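Local coordinates for adenosine monophosphate-protein transferase vopS (Vibrio parahaemolyticus, PDB 3LET) that transfers AMP from ATP to a threonine of the host Rho GTPases RhoA, Rac and Cdc42, preventing effector binding and so inhibiting actin assembly in infected cells, at residues S51-V54 with E60-Q63; T191-E196 with A215-N220; K261-H266 with A290-R295. All blocks are in the same frame, centred on the assembly; numbering follows the deposited sequence.

Contact 1. Residues S51-V54 with E60-Q63; sequences SKMV and ELSQ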
ATOM      1  N   SER A  51      27.989  -4.261  29.953  1.00 23.35           N
ATOM      2  CA  SER A  51      28.148  -3.044  29.136  1.00 22.48           C
ATOM      3  C   SER A  51      29.204  -3.196  28.042  1.00 29.10           C
ATOM      4  O   SER A  51      29.104  -2.598  26.975  1.00 27.26           O
ATOM      5  CB  SER A  51      28.551  -1.863  30.028  1.00 31.21           C
ATOM      6  OG  SER A  51      27.546  -1.573  30.983  1.00 32.31           O
ATOM      7  N   LYS A  52      30.233  -3.983  28.308  1.00 21.94           N
ATOM      8  CA  LYS A  52      31.334  -4.059  27.357  1.00 19.14           C
ATOM      9  C   LYS A  52      30.881  -4.872  26.158  1.00 28.35           C
ATOM     10  O   LYS A  52      31.201  -4.573  25.012  1.00 25.30           O
ATOM     11  CB  LYS A  52      32.558  -4.701  28.003  1.00 30.19           C
ATOM     12  CG  LYS A  52      33.655  -5.080  27.020  1.00 44.29           C
ATOM     13  CD  LYS A  52      34.902  -5.504  27.789  1.00 59.05           C
ATOM     14  CE  LYS A  52      36.046  -5.913  26.887  1.00 63.34           C
ATOM     15  NZ  LYS A  52      37.214  -6.349  27.711  1.00 59.56           N
ATOM     16  N   MET A  53      30.118  -5.909  26.452  1.00 23.12           N
ATOM     17  CA  MET A  53      29.565  -6.789  25.443  1.00 32.26           C
ATOM     18  C   MET A  53      28.639  -6.001  24.527  1.00 25.67           C
ATOM     19  O   MET A  53      28.716  -6.103  23.308  1.00 26.36           O
ATOM     20  CB  MET A  53      28.821  -7.915  26.142  1.00 33.22           C
ATOM     21  CG  MET A  53      28.537  -9.089  25.274  1.00 41.61           C
ATOM     22  SD  MET A  53      26.970  -8.741  24.530  1.00 44.22           S
ATOM     23  CE  MET A  53      26.566 -10.357  23.851  1.00 61.25           C
ATOM     24  N   VAL A  54      27.783  -5.182  25.121  1.00 19.82           N
ATOM     25  CA  VAL A  54      26.881  -4.332  24.349  1.00 19.28           C
ATOM     26  C   VAL A  54      27.644  -3.398  23.411  1.00 25.61           C
ATOM     27  O   VAL A  54      27.224  -3.176  22.282  1.00 26.53           O
ATOM     28  CB  VAL A  54      25.931  -3.534  25.290  1.00 34.25           C
ATOM     29  CG1 VAL A  54      25.207  -2.437  24.543  1.00 28.98           C
ATOM     30  CG2 VAL A  54      24.936  -4.496  25.956  1.00 29.68           C
ATOM     31  N   GLU A  60      25.587  -6.103  15.628  1.00 20.51           N
ATOM     32  CA  GLU A  60      24.777  -7.305  15.652  1.00 15.04           C
ATOM     33  C   GLU A  60      23.595  -7.180  16.615  1.00 15.91           C
ATOM     34  O   GLU A  60      22.479  -7.625  16.320  1.00 16.91           O
ATOM     35  CB  GLU A  60      25.614  -8.523  16.029  1.00 23.60           C
ATOM     36  CG  GLU A  60      24.839  -9.805  15.863  1.00 28.70           C
ATOM     37  CD  GLU A  60      25.647 -11.043  16.155  1.00 38.90           C
ATOM     38  OE1 GLU A  60      26.888 -10.943  16.324  1.00 35.39           O
ATOM     39  OE2 GLU A  60      25.024 -12.122  16.209  1.00 28.38           O
ATOM     40  N   LEU A  61      23.811  -6.548  17.756  1.00 16.15           N
ATOM     41  CA  LEU A  61      22.723  -6.422  18.715  1.00 21.90           C
ATOM     42  C   LEU A  61      21.584  -5.581  18.151  1.00 16.00           C
ATOM     43  O   LEU A  61      20.425  -5.835  18.439  1.00 20.00           O
ATOM     44  CB  LEU A  61      23.231  -5.815  20.016  1.00 15.61           C
ATOM     45  CG  LEU A  61      24.114  -6.792  20.807  1.00 16.69           C
ATOM     46  CD1 LEU A  61      24.802  -6.043  21.952  1.00 18.83           C
ATOM     47  CD2 LEU A  61      23.334  -7.992  21.385  1.00 17.04           C
ATOM     48  N   SER A  62      21.924  -4.572  17.361  1.00 18.15           N
ATOM     49  CA  SER A  62      20.893  -3.783  16.706  1.00 22.93           C
ATOM     50  C   SER A  62      20.071  -4.657  15.741  1.00 22.44           C
ATOM     51  O   SER A  62      18.851  -4.555  15.692  1.00 21.97           O
ATOM     52  CB  SER A  62      21.520  -2.614  15.943  1.00 36.29           C
ATOM     53  OG  SER A  62      20.512  -1.841  15.315  1.00 41.81           O
ATOM     54  N   GLN A  63      20.743  -5.503  14.966  1.00 20.07           N
ATOM     55  CA  GLN A  63      20.052  -6.415  14.040  1.00 18.57           C
ATOM     56  C   GLN A  63      19.128  -7.361  14.798  1.00 19.70           C
ATOM     57  O   GLN A  63      17.966  -7.558  14.424  1.00 17.73           O
ATOM     58  CB  GLN A  63      21.058  -7.255  13.250  1.00 22.74           C
ATOM     59  CG  GLN A  63      21.922  -6.445  12.271  1.00 35.58           C
ATOM     60  CD  GLN A  63      23.073  -7.268  11.690  1.00 41.15           C
ATOM     61  OE1 GLN A  63      23.689  -8.069  12.388  1.00 35.63           O
ATOM     62  NE2 GLN A  63      23.354  -7.076  10.407  1.00 40.88           N
TER

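Contact 2. Residues T191-E196 with A215-N220; sequences TSLLKE and ARLVPN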
ATOM      1  N   THR A 191      -1.008   9.071 -23.825  1.00 13.62           N
ATOM      2  CA  THR A 191      -1.707   8.540 -24.999  1.00 14.28           C
ATOM      3  C   THR A 191      -1.128   7.201 -25.491  1.00 21.07           C
ATOM      4  O   THR A 191      -1.875   6.252 -25.753  1.00 19.69           O
ATOM      5  CB  THR A 191      -1.652   9.531 -26.148  1.00 15.78           C
ATOM      6  OG1 THR A 191      -2.259  10.755 -25.724  1.00 15.83           O
ATOM      7  CG2 THR A 191      -2.412   8.964 -27.364  1.00 20.83           C
ATOM      8  N   SER A 192       0.198   7.104 -25.597  1.00 17.76           N
ATOM      9  CA  SER A 192       0.816   5.843 -26.038  1.00 24.19           C
ATOM     10  C   SER A 192       0.514   4.695 -25.079  1.00 19.01           C
ATOM     11  O   SER A 192       0.217   3.585 -25.525  1.00 17.26           O
ATOM     12  CB  SER A 192       2.341   5.957 -26.162  1.00 27.56           C
ATOM     13  OG  SER A 192       2.708   7.089 -26.931  1.00 48.75           O
ATOM     14  N   LEU A 193       0.610   4.955 -23.777  1.00 16.44           N
ATOM     15  CA  LEU A 193       0.385   3.900 -22.786  1.00 17.62           C
ATOM     16  C   LEU A 193      -1.061   3.444 -22.826  1.00 16.31           C
ATOM     17  O   LEU A 193      -1.365   2.268 -22.671  1.00 12.42           O
ATOM     18  CB  LEU A 193       0.771   4.347 -21.363  1.00 15.97           C
ATOM     19  CG  LEU A 193       2.282   4.402 -21.076  1.00 26.78           C
ATOM     20  CD1 LEU A 193       2.572   5.085 -19.733  1.00 21.81           C
ATOM     21  CD2 LEU A 193       2.891   2.997 -21.094  1.00 25.18           C
ATOM     22  N   LEU A 194      -1.968   4.373 -23.052  1.00 16.62           N
ATOM     23  CA  LEU A 194      -3.371   4.014 -23.053  1.00 15.41           C
ATOM     24  C   LEU A 194      -3.659   3.088 -24.254  1.00 17.99           C
ATOM     25  O   LEU A 194      -4.357   2.064 -24.126  1.00 21.38           O
ATOM     26  CB  LEU A 194      -4.227   5.267 -23.147  1.00 18.53           C
ATOM     27  CG  LEU A 194      -5.731   5.017 -23.191  1.00 22.52           C
ATOM     28  CD1 LEU A 194      -6.245   4.243 -21.978  1.00 18.58           C
ATOM     29  CD2 LEU A 194      -6.424   6.383 -23.290  1.00 23.51           C
ATOM     30  N   LYS A 195      -3.135   3.442 -25.416  1.00 20.04           N
ATOM     31  CA  LYS A 195      -3.333   2.597 -26.595  1.00 22.18           C
ATOM     32  C   LYS A 195      -2.721   1.233 -26.375  1.00 24.43           C
ATOM     33  O   LYS A 195      -3.289   0.195 -26.745  1.00 24.18           O
ATOM     34  CB  LYS A 195      -2.686   3.239 -27.830  1.00 21.36           C
ATOM     35  CG  LYS A 195      -3.383   4.530 -28.269  1.00 28.31           C
ATOM     36  CD  LYS A 195      -2.773   5.011 -29.591  1.00 45.23           C
ATOM     37  CE  LYS A 195      -2.940   6.492 -29.796  1.00 57.43           C
ATOM     38  NZ  LYS A 195      -4.342   6.854 -30.086  1.00 66.39           N
ATOM     39  N   GLU A 196      -1.523   1.246 -25.810  1.00 14.91           N
ATOM     40  CA  GLU A 196      -0.808   0.003 -25.530  1.00 18.30           C
ATOM     41  C   GLU A 196      -1.591  -0.942 -24.592  1.00 22.09           C
ATOM     42  O   GLU A 196      -1.769  -2.121 -24.897  1.00 18.68           O
ATOM     43  CB  GLU A 196       0.571   0.331 -24.945  1.00 18.79           C
ATOM     44  CG  GLU A 196       1.426  -0.910 -24.696  1.00 33.86           C
ATOM     45  CD  GLU A 196       2.820  -0.570 -24.178  1.00 38.72           C
ATOM     46  OE1 GLU A 196       3.275   0.580 -24.346  1.00 28.91           O
ATOM     47  OE2 GLU A 196       3.472  -1.460 -23.612  1.00 41.80           O
ATOM     48  N   ALA A 215       5.210   2.747 -13.218  1.00 16.46           N
ATOM     49  CA  ALA A 215       6.603   3.137 -13.430  1.00 26.86           C
ATOM     50  C   ALA A 215       6.817   3.858 -14.770  1.00 24.52           C
ATOM     51  O   ALA A 215       7.655   4.751 -14.861  1.00 21.93           O
ATOM     52  CB  ALA A 215       7.530   1.913 -13.325  1.00 31.42           C
ATOM     53  N   ARG A 216       6.057   3.477 -15.797  1.00 15.36           N
ATOM     54  CA  ARG A 216       6.163   4.098 -17.112  1.00 19.84           C
ATOM     55  C   ARG A 216       5.278   5.328 -17.224  1.00 21.32           C
ATOM     56  O   ARG A 216       5.582   6.259 -17.957  1.00 21.09           O
ATOM     57  CB  ARG A 216       5.822   3.071 -18.195  1.00 20.08           C
ATOM     58  CG  ARG A 216       6.872   1.957 -18.271  1.00 31.96           C
ATOM     59  CD  ARG A 216       6.496   0.880 -19.278  1.00 31.98           C
ATOM     60  NE  ARG A 216       6.367   1.450 -20.613  1.00 29.33           N
ATOM     61  CZ  ARG A 216       5.590   0.965 -21.579  1.00 35.92           C
ATOM     62  NH1 ARG A 216       4.849  -0.109 -21.387  1.00 31.77           N
ATOM     63  NH2 ARG A 216       5.554   1.559 -22.752  1.00 36.05           N
ATOM     64  N   LEU A 217       4.202   5.353 -16.451  1.00 14.97           N
ATOM     65  CA  LEU A 217       3.251   6.447 -16.526  1.00 16.11           C
ATOM     66  C   LEU A 217       3.697   7.649 -15.687  1.00 24.76           C
ATOM     67  O   LEU A 217       3.424   8.793 -16.044  1.00 24.98           O
ATOM     68  CB  LEU A 217       1.896   5.963 -16.046  1.00 20.98           C
ATOM     69  CG  LEU A 217       0.759   6.968 -15.974  1.00 21.90           C
ATOM     70  CD1 LEU A 217       0.437   7.505 -17.387  1.00 18.26           C
ATOM     71  CD2 LEU A 217      -0.472   6.292 -15.340  1.00 24.61           C
ATOM     72  N   VAL A 218       4.379   7.370 -14.574  1.00 16.92           N
ATOM     73  CA  VAL A 218       4.766   8.388 -13.593  1.00 23.91           C
ATOM     74  C   VAL A 218       6.277   8.254 -13.398  1.00 33.69           C
ATOM     75  O   VAL A 218       6.733   7.862 -12.337  1.00 29.39           O
ATOM     76  CB  VAL A 218       4.028   8.137 -12.250  1.00 27.60           C
ATOM     77  CG1 VAL A 218       4.150   9.339 -11.302  1.00 35.99           C
ATOM     78  CG2 VAL A 218       2.544   7.849 -12.522  1.00 32.56           C
ATOM     79  N   PRO A 219       7.071   8.539 -14.438  1.00 46.94           N
ATOM     80  CA  PRO A 219       8.478   8.165 -14.224  1.00 60.81           C
ATOM     81  C   PRO A 219       9.165   8.964 -13.104  1.00 66.07           C
ATOM     82  O   PRO A 219       8.797  10.107 -12.803  1.00 49.08           O
ATOM     83  CB  PRO A 219       9.132   8.425 -15.588  1.00 67.13           C
ATOM     84  CG  PRO A 219       8.002   8.394 -16.573  1.00 67.85           C
ATOM     85  CD  PRO A 219       6.810   8.950 -15.829  1.00 59.62           C
ATOM     86  N   ASN A 220      10.149   8.333 -12.476  1.00 79.17           N
ATOM     87  CA  ASN A 220      10.893   8.956 -11.387  1.00 94.42           C
ATOM     88  C   ASN A 220      10.008   9.607 -10.322  1.00 76.52           C
ATOM     89  O   ASN A 220      10.366  10.613  -9.711  1.00 59.59           O
ATOM     90  CB  ASN A 220      11.899   9.961 -11.941  1.00115.01           C
ATOM     91  CG  ASN A 220      13.173   9.294 -12.418  1.00122.25           C
ATOM     92  OD1 ASN A 220      13.333   8.077 -12.300  1.00119.71           O
ATOM     93  ND2 ASN A 220      14.091  10.088 -12.952  1.00127.77           N
TER

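Contact 3. Residues K261-H266 with A290-R295; sequences KDLGKH and AIAELR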
ATOM      1  N   LYS A 261     -18.888  -3.157 -17.027  1.00 19.12           N
ATOM      2  CA  LYS A 261     -19.145  -1.734 -17.202  1.00 25.12           C
ATOM      3  C   LYS A 261     -18.836  -0.968 -15.912  1.00 23.95           C
ATOM      4  O   LYS A 261     -18.721   0.268 -15.923  1.00 25.02           O
ATOM      5  CB  LYS A 261     -20.598  -1.479 -17.631  1.00 34.28           C
ATOM      6  CG  LYS A 261     -21.608  -1.741 -16.533  1.00 41.52           C
ATOM      7  CD  LYS A 261     -23.013  -1.289 -16.925  1.00 72.76           C
ATOM      8  CE  LYS A 261     -23.101   0.225 -17.077  1.00 90.63           C
ATOM      9  NZ  LYS A 261     -24.463   0.667 -17.493  1.00101.73           N
ATOM     10  N   ASP A 262     -18.715  -1.685 -14.795  1.00 24.19           N
ATOM     11  CA  ASP A 262     -18.380  -1.038 -13.517  1.00 20.20           C
ATOM     12  C   ASP A 262     -16.926  -1.249 -13.052  1.00 25.60           C
ATOM     13  O   ASP A 262     -16.505  -0.666 -12.051  1.00 17.95           O
ATOM     14  CB  ASP A 262     -19.295  -1.547 -12.388  1.00 22.02           C
ATOM     15  CG  ASP A 262     -20.767  -1.156 -12.582  1.00 42.69           C
ATOM     16  OD1 ASP A 262     -21.048  -0.142 -13.261  1.00 37.54           O
ATOM     17  OD2 ASP A 262     -21.640  -1.865 -12.039  1.00 41.97           O
ATOM     18  N   LEU A 263     -16.175  -2.084 -13.749  1.00 20.67           N
ATOM     19  CA  LEU A 263     -14.815  -2.401 -13.301  1.00 22.22           C
ATOM     20  C   LEU A 263     -13.953  -1.138 -13.231  1.00 20.30           C
ATOM     21  O   LEU A 263     -13.180  -0.970 -12.290  1.00 18.38           O
ATOM     22  CB  LEU A 263     -14.170  -3.435 -14.222  1.00 21.89           C
ATOM     23  CG  LEU A 263     -12.717  -3.769 -13.910  1.00 20.53           C
ATOM     24  CD1 LEU A 263     -12.619  -4.368 -12.509  1.00 18.73           C
ATOM     25  CD2 LEU A 263     -12.136  -4.700 -14.959  1.00 20.70           C
ATOM     26  N   GLY A 264     -14.059  -0.252 -14.221  1.00 15.54           N
ATOM     27  CA  GLY A 264     -13.226   0.938 -14.201  1.00 17.17           C
ATOM     28  C   GLY A 264     -13.429   1.742 -12.923  1.00 16.76           C
ATOM     29  O   GLY A 264     -12.493   2.276 -12.336  1.00 14.78           O
ATOM     30  N   LYS A 265     -14.683   1.868 -12.508  1.00 15.05           N
ATOM     31  CA  LYS A 265     -15.011   2.622 -11.298  1.00 17.75           C
ATOM     32  C   LYS A 265     -14.362   2.019 -10.063  1.00 15.20           C
ATOM     33  O   LYS A 265     -13.884   2.745  -9.189  1.00 14.66           O
ATOM     34  CB  LYS A 265     -16.533   2.669 -11.096  1.00 17.76           C
ATOM     35  CG  LYS A 265     -17.196   3.526 -12.142  1.00 15.98           C
ATOM     36  CD  LYS A 265     -18.685   3.688 -11.845  1.00 24.49           C
ATOM     37  CE  LYS A 265     -19.503   3.724 -13.115  1.00 51.34           C
ATOM     38  NZ  LYS A 265     -19.570   5.093 -13.611  1.00 55.10           N
ATOM     39  N   HIS A 266     -14.404   0.699  -9.971  1.00 14.03           N
ATOM     40  CA  HIS A 266     -13.844   0.008  -8.809  1.00 18.07           C
ATOM     41  C   HIS A 266     -12.327   0.123  -8.796  1.00 21.19           C
ATOM     42  O   HIS A 266     -11.724   0.227  -7.738  1.00 16.63           O
ATOM     43  CB  HIS A 266     -14.240  -1.467  -8.802  1.00 15.55           C
ATOM     44  CG  HIS A 266     -15.670  -1.695  -8.431  1.00 18.41           C
ATOM     45  ND1 HIS A 266     -16.089  -1.750  -7.120  1.00 21.90           N
ATOM     46  CD2 HIS A 266     -16.780  -1.858  -9.192  1.00 21.48           C
ATOM     47  CE1 HIS A 266     -17.398  -1.951  -7.086  1.00 36.66           C
ATOM     48  NE2 HIS A 266     -17.842  -2.024  -8.329  1.00 27.57           N
ATOM     49  N   ALA A 290      -9.994   4.326 -17.614  1.00 12.74           N
ATOM     50  CA  ALA A 290     -10.046   4.414 -19.081  1.00 15.27           C
ATOM     51  C   ALA A 290      -9.748   3.077 -19.736  1.00 15.51           C
ATOM     52  O   ALA A 290     -10.410   2.697 -20.688  1.00 13.62           O
ATOM     53  CB  ALA A 290      -9.076   5.468 -19.614  1.00 18.14           C
ATOM     54  N   ILE A 291      -8.734   2.364 -19.269  1.00 12.55           N
ATOM     55  CA  ILE A 291      -8.431   1.078 -19.879  1.00 13.73           C
ATOM     56  C   ILE A 291      -9.612   0.134 -19.705  1.00 16.15           C
ATOM     57  O   ILE A 291     -10.000  -0.556 -20.650  1.00 16.84           O
ATOM     58  CB  ILE A 291      -7.189   0.441 -19.257  1.00 15.27           C
ATOM     59  CG1 ILE A 291      -5.948   1.298 -19.560  1.00 12.22           C
ATOM     60  CG2 ILE A 291      -6.995  -0.994 -19.764  1.00 14.71           C
ATOM     61  CD1 ILE A 291      -4.743   0.911 -18.642  1.00 15.63           C
ATOM     62  N   ALA A 292     -10.175   0.086 -18.500  1.00 12.74           N
ATOM     63  CA  ALA A 292     -11.332  -0.795 -18.255  1.00 19.89           C
ATOM     64  C   ALA A 292     -12.481  -0.416 -19.195  1.00 21.89           C
ATOM     65  O   ALA A 292     -13.141  -1.274 -19.786  1.00 18.55           O
ATOM     66  CB  ALA A 292     -11.798  -0.724 -16.781  1.00 16.11           C
ATOM     67  N   GLU A 293     -12.702   0.878 -19.354  1.00 15.09           N
ATOM     68  CA  GLU A 293     -13.795   1.343 -20.213  1.00 23.48           C
ATOM     69  C   GLU A 293     -13.564   0.910 -21.653  1.00 22.61           C
ATOM     70  O   GLU A 293     -14.499   0.473 -22.349  1.00 20.53           O
ATOM     71  CB  GLU A 293     -13.892   2.861 -20.184  1.00 24.48           C
ATOM     72  CG  GLU A 293     -14.477   3.424 -18.909  1.00 24.60           C
ATOM     73  CD  GLU A 293     -15.977   3.194 -18.848  1.00 39.25           C
ATOM     74  OE1 GLU A 293     -16.725   3.928 -19.532  1.00 30.97           O
ATOM     75  OE2 GLU A 293     -16.398   2.273 -18.131  1.00 29.78           O
ATOM     76  N   LEU A 294     -12.328   1.068 -22.116  1.00 14.82           N
ATOM     77  CA  LEU A 294     -12.029   0.822 -23.530  1.00 16.99           C
ATOM     78  C   LEU A 294     -12.153  -0.667 -23.802  1.00 22.20           C
ATOM     79  O   LEU A 294     -12.675  -1.072 -24.841  1.00 24.49           O
ATOM     80  CB  LEU A 294     -10.642   1.347 -23.910  1.00 18.55           C
ATOM     81  CG  LEU A 294     -10.501   2.867 -23.878  1.00 18.44           C
ATOM     82  CD1 LEU A 294      -9.082   3.269 -24.196  1.00 19.99           C
ATOM     83  CD2 LEU A 294     -11.480   3.566 -24.860  1.00 19.68           C
ATOM     84  N   ARG A 295     -11.732  -1.495 -22.847  1.00 16.76           N
ATOM     85  CA  ARG A 295     -11.850  -2.935 -23.022  1.00 20.37           C
ATOM     86  C   ARG A 295     -13.308  -3.359 -23.040  1.00 27.94           C
ATOM     87  O   ARG A 295     -13.631  -4.469 -23.493  1.00 28.22           O
ATOM     88  CB  ARG A 295     -11.084  -3.671 -21.918  1.00 21.27           C
ATOM     89  CG  ARG A 295      -9.578  -3.487 -22.063  1.00 27.53           C
ATOM     90  CD  ARG A 295      -8.825  -4.241 -20.980  1.00 26.53           C
ATOM     91  NE  ARG A 295      -7.378  -4.191 -21.181  1.00 26.44           N
ATOM     92  CZ  ARG A 295      -6.523  -4.823 -20.387  1.00 27.11           C
ATOM     93  NH1 ARG A 295      -6.995  -5.515 -19.347  1.00 18.55           N
ATOM     94  NH2 ARG A 295      -5.217  -4.747 -20.618  1.00 25.95           N
TER
HETATM   95  O   HOH W   1     -16.629   1.584 -14.966  1.00 23.45           O
HETATM   96  O   HOH W   2     -18.929   2.239 -18.148  1.00 42.05           O
HETATM   97  O   HOH W   3     -15.407  -0.107 -16.832  1.00 23.27           O

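Contact 1. Residues S51-V54 with E60-Q63
L61 reaches from helix 58-75 to helix 51-56, where it meets V54 and M53, and everything that passes between the two segments is apolar. One methyl does the touching: CD1 of L61 lies 3.6 Å from CA of V54, against the backbone rather than against another side chain. CG of L61 stands beside its own backbone N and anti to the carbonyl carbon (chi1 -71°), which carries CD1 over to the backbone of V54. The same methyl is 4.3 Å from CG2 of V54 and 4.3 Å from SD of M53, a looser approach on both counts. A branched leucine suits the place because it spans the 7.3 Å between CA of V54 and CA of L61, while the flexible thioether of M53 can bend in alongside.

Several nearby polar groups bond to residues outside the two segments. D50 accepts from the backbone N of M53, and E60, beside L61, binds R17 by a salt bridge and H26 by a hydrogen bond. L61 also packs on F31, F46 and V106. The contact therefore depends on shape and on the burial of one leucine in the N-terminal helical region, without directional bonds to set its geometry.

Contact 2. Residues T191-E196 with A215-N220
L193, in the middle of helix 184-199, faces L217 at the end of helix 207-217 with 7.3 Å between their CA atoms, and V218 then leaves helical geometry. The branches of L193 divide the work. CD1 presses on the backbone of the second helix, 3.5 Å from CA of L217, and also meets CB of L217. CD2 turns to R216 and sits over the centre of one guanidinium face, 3.4 Å above its plane, an apolar cover that leaves the edge of the group for polar partners.

At that edge stands E196, one turn after L193. The carboxylate is gripped end-on, by a nitrogen for each oxygen: NH2 of R216 donates to OE1 of E196 over 2.9 Å, on the syn side, and NH1 of R216 to OE2 of E196, also over 2.9 Å. Both bonds are fairly straight, 157° and 166°, and lie near the guanidinium plane. The two planes are nevertheless turned 43° apart, and OE2 is approached from above the carboxylate plane. E196 is fully extended, while R216 bends at chi3 to swing its guanidinium back across the leucine. Salt bridge and leucine together restrict the rotation of the guanidinium.

L217 continues inward onto M284 and M287 of helix 281-295, and N189 bonds to the carbonyl O of R216. This is helix-helix packing, buried leucines below and an ion pair at the more exposed margin, in the helical bundle of this protein's Fic (Fido) region. The side chain of L217 comes within about 7 Å of G280, which probably binds ATP.

Contact 3. Residues K261-H266 with A290-R295
The CB of A292 points toward G264 where helices 260-274 and 281-295 run antiparallel, their segment axes 7.7 Å apart and 175° from one another. CB of A292 lies 3.4 Å from CA of G264, and the two CA atoms are only 4.8 Å apart. Small residues on both sides permit this: a methyl is all that A292 brings, and G264 carries no side chain, so that methyl lies against its CA and N. L263, on the preceding position, lies alongside the same methyl, with its CG 4.3 Å from CB of A292.

E293 is turned differently. Its CB leaves the helix across the line of the neighbour, and a bend at chi2 (-74°) then curls the carboxylate back toward the first segment. OE2 of E293 comes to 3.8 Å from the carbonyl O of K261; both are acceptors, and water donating to each joins them. One water receives a hydrogen bond from N of G264 over 2.9 Å and donates to OE2 of E293. Another donates to O of K261 over 3.0 Å and to the same OE2. The helical bond from N of K265 to O of K261 is opened, and a third water, accepting from N of K265 over 3.1 Å, lies within bonding distance of both O of K261 and OE2 of E293. A carboxylate fits here, since it can accept from several waters that also serve the first turn of helix 260-274. Its other oxygen, OE1, is hydrogen-bonded to N300.

Close glycine-alanine helix packing, bordered by a hydrated glutamate, thus joins the antiparallel pair that brackets the Fic motif, whose G280, N281, G282 and R286 probably bind ATP.

Overall arrangement
Contacts 2 and 3 belong to one group of helices, whereas contact 1 is remote from both: its centre lies about 48 Å from that of contact 2 and about 55 Å from that of contact 3, in the N-terminal region. Contacts 2 and 3 touch through L194, whose CD1 is 3.7 Å from CD1 of L294 and also packs on A290 and I291, so helix 281-295 links them. Contact 3 is the buried one, joined by small residues and ordered water; contacts 1 and 2 are partly buried. Contact 1 relies on apolar packing alone, while contact 2 adds a direct salt bridge at its margin, where contact 3 uses water between carboxylate and backbone.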